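Local structure of saframycin Mx1 synthetase B (Legionella pneumophila subsp. pneumophila, 3KXW) at residues A[93-98]-A[105-110]. The protein is a member of the ANL superfamily built around an AMP-binding enzyme domain. Residues are numbered along the deposited sequence; the frame is centred on the assembly and turned at random.
Sequences VPIYPP and DKAQRI
Val-93 and Ile-95, two residues apart on one edge strand, both press on the same branch of Ile-110, showing how alternate strand residues grip a helix through apolar contact alone. CG2 of Ile-110 stands 3.8 Å from Val-93 CG1 and 4.0 Å from Ile-95 CG2, so one methyl bridges both strand residues. It is carried there by lying anti to the Ile-110 backbone N, while the longer branch runs on alongside Ile-95 and sets CD1 against the same Ile-95 CG2. One turn earlier, Ala-107 offers its CB to the other arm of Ile-95, whose CD1 stops 3.9 Å away. That arm starts from a CG1 held between backbone N and carbonyl carbon (chi1 67°) and stays extended at chi2, which points CD1 at the Ala-107 methyl. Beyond the strand, Pro-98 CB closes on Ala-107 CB at 4.2 Å, the chain having turned back toward the helix.

The polar element is looser: Lys-106 NZ lies 4.3 Å from Tyr-96 CE2, approaching the ring obliquely, and is hydrogen-bonded to Gln-534. Tyr-96 also meets the ring of His-218, and its side chain is about 9 Å from the bound 5'-O-[(S)-(dodecanoyloxy)(hydroxy)phosphoryl]adenosine. Within the helix, Arg-109 NE donates a nearly straight hydrogen bond (167°), part of a salt bridge, to the syn side of Asp-105 OD2, 2.8 Å long and in the guanidinium plane.

No hydrogen bond joins the two segments; the axes of strand 93-95 and helix 105-110 come within 10.2 Å, nearly antiparallel at 168°. This is the beginning of a beta-alpha-beta crossover: strand 91-95, helix 101-114, then strand 118-121, parallel to the first in the same mixed sheet, with strand 67-71 between them.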
loop_
_atom_site.group_PDB
_atom_site.type_symbol
_atom_site.label_atom_id
_atom_site.label_comp_id
_atom_site.label_asym_id
_atom_site.label_seq_id
_atom_site.Cartn_x
_atom_site.Cartn_y
_atom_site.Cartn_z
ATOM N N VAL A 93 -9.265 -1.744 13.666
ATOM C CA VAL A 93 -8.958 -0.486 12.992
ATOM C C VAL A 93 -7.474 -0.151 13.139
ATOM O O VAL A 93 -7.058 0.525 14.087
ATOM C CB VAL A 93 -9.829 0.712 13.516
ATOM C CG1 VAL A 93 -9.535 1.972 12.681
ATOM C CG2 VAL A 93 -11.335 0.356 13.480
ATOM N N PRO A 94 -6.663 -0.634 12.195
ATOM C CA PRO A 94 -5.216 -0.404 12.213
ATOM C C PRO A 94 -4.813 1.019 11.842
ATOM O O PRO A 94 -5.338 1.555 10.865
ATOM C CB PRO A 94 -4.692 -1.349 11.119
ATOM C CG PRO A 94 -5.742 -2.348 10.901
ATOM C CD PRO A 94 -7.052 -1.602 11.162
ATOM N N ILE A 95 -3.885 1.609 12.590
ATOM C CA ILE A 95 -3.347 2.917 12.224
ATOM C C ILE A 95 -1.831 2.972 12.434
ATOM O O ILE A 95 -1.302 2.314 13.325
ATOM C CB ILE A 95 -4.000 4.075 13.037
ATOM C CG1 ILE A 95 -3.622 3.982 14.517
ATOM C CG2 ILE A 95 -5.499 4.081 12.865
ATOM C CD1 ILE A 95 -4.064 5.215 15.371
ATOM N N TYR A 96 -1.150 3.754 11.599
ATOM C CA TYR A 96 0.264 4.093 11.787
ATOM C C TYR A 96 0.436 4.810 13.112
ATOM O O TYR A 96 -0.366 5.671 13.451
ATOM C CB TYR A 96 0.723 5.072 10.694
ATOM C CG TYR A 96 0.750 4.537 9.281
ATOM C CD1 TYR A 96 1.912 3.946 8.757
ATOM C CD2 TYR A 96 -0.363 4.660 8.441
ATOM C CE1 TYR A 96 1.952 3.459 7.444
ATOM C CE2 TYR A 96 -0.327 4.170 7.126
ATOM C CZ TYR A 96 0.834 3.574 6.640
ATOM O OH TYR A 96 0.858 3.084 5.351
ATOM N N PRO A 97 1.486 4.478 13.868
ATOM C CA PRO A 97 1.755 5.262 15.077
ATOM C C PRO A 97 1.880 6.750 14.715
ATOM O O PRO A 97 2.536 7.074 13.717
ATOM C CB PRO A 97 3.083 4.671 15.576
ATOM C CG PRO A 97 3.011 3.251 15.140
ATOM C CD PRO A 97 2.345 3.283 13.779
ATOM N N PRO A 98 1.222 7.634 15.488
ATOM C CA PRO A 98 1.109 9.067 15.161
ATOM C C PRO A 98 2.375 9.823 15.559
ATOM O O PRO A 98 2.344 10.686 16.443
ATOM C CB PRO A 98 -0.094 9.524 15.995
ATOM C CG PRO A 98 -0.125 8.585 17.177
ATOM C CD PRO A 98 0.494 7.271 16.718
ATOM N N ASP A 105 -2.848 14.003 13.225
ATOM C CA ASP A 105 -4.088 14.525 12.681
ATOM C C ASP A 105 -4.915 13.396 12.042
ATOM O O ASP A 105 -6.123 13.306 12.245
ATOM C CB ASP A 105 -3.766 15.595 11.633
ATOM C CG ASP A 105 -4.985 16.041 10.876
ATOM O OD1 ASP A 105 -5.784 16.797 11.460
ATOM O OD2 ASP A 105 -5.145 15.628 9.702
ATOM N N LYS A 106 -4.260 12.548 11.254
ATOM C CA LYS A 106 -4.949 11.432 10.613
ATOM C C LYS A 106 -5.539 10.492 11.669
ATOM O O LYS A 106 -6.689 10.065 11.569
ATOM C CB LYS A 106 -4.003 10.682 9.658
ATOM C CG LYS A 106 -4.543 9.335 9.175
ATOM C CD LYS A 106 -4.090 8.987 7.771
ATOM C CE LYS A 106 -2.645 8.549 7.720
ATOM N NZ LYS A 106 -2.391 7.895 6.405
ATOM N N ALA A 107 -4.748 10.178 12.690
ATOM C CA ALA A 107 -5.234 9.327 13.776
ATOM C C ALA A 107 -6.460 9.937 14.454
ATOM O O ALA A 107 -7.435 9.247 14.715
ATOM C CB ALA A 107 -4.114 9.053 14.804
ATOM N N GLN A 108 -6.422 11.231 14.753
ATOM C CA GLN A 108 -7.570 11.865 15.385
ATOM C C GLN A 108 -8.819 11.807 14.499
ATOM O O GLN A 108 -9.934 11.613 14.986
ATOM C CB GLN A 108 -7.258 13.329 15.738
ATOM C CG GLN A 108 -8.493 14.105 16.190
ATOM C CD GLN A 108 -8.999 13.628 17.540
ATOM O OE1 GLN A 108 -10.056 12.996 17.648
ATOM N NE2 GLN A 108 -8.229 13.903 18.575
ATOM N N ARG A 109 -8.648 12.006 13.195
ATOM C CA ARG A 109 -9.805 11.946 12.301
ATOM C C ARG A 109 -10.363 10.529 12.234
ATOM O O ARG A 109 -11.559 10.345 12.114
ATOM C CB ARG A 109 -9.465 12.462 10.895
ATOM C CG ARG A 109 -9.153 13.948 10.830
ATOM C CD ARG A 109 -8.500 14.338 9.498
ATOM N NE ARG A 109 -7.914 15.669 9.617
ATOM C CZ ARG A 109 -8.623 16.788 9.547
ATOM N NH1 ARG A 109 -9.926 16.730 9.310
ATOM N NH2 ARG A 109 -8.032 17.969 9.695
ATOM N N ILE A 110 -9.488 9.534 12.326
ATOM C CA ILE A 110 -9.923 8.139 12.314
ATOM C C ILE A 110 -10.651 7.778 13.616
ATOM O O ILE A 110 -11.693 7.116 13.612
ATOM C CB ILE A 110 -8.745 7.202 12.017
ATOM C CG1 ILE A 110 -8.415 7.273 10.526
ATOM C CG2 ILE A 110 -9.068 5.764 12.421
ATOM C CD1 ILE A 110 -7.168 6.487 10.110
#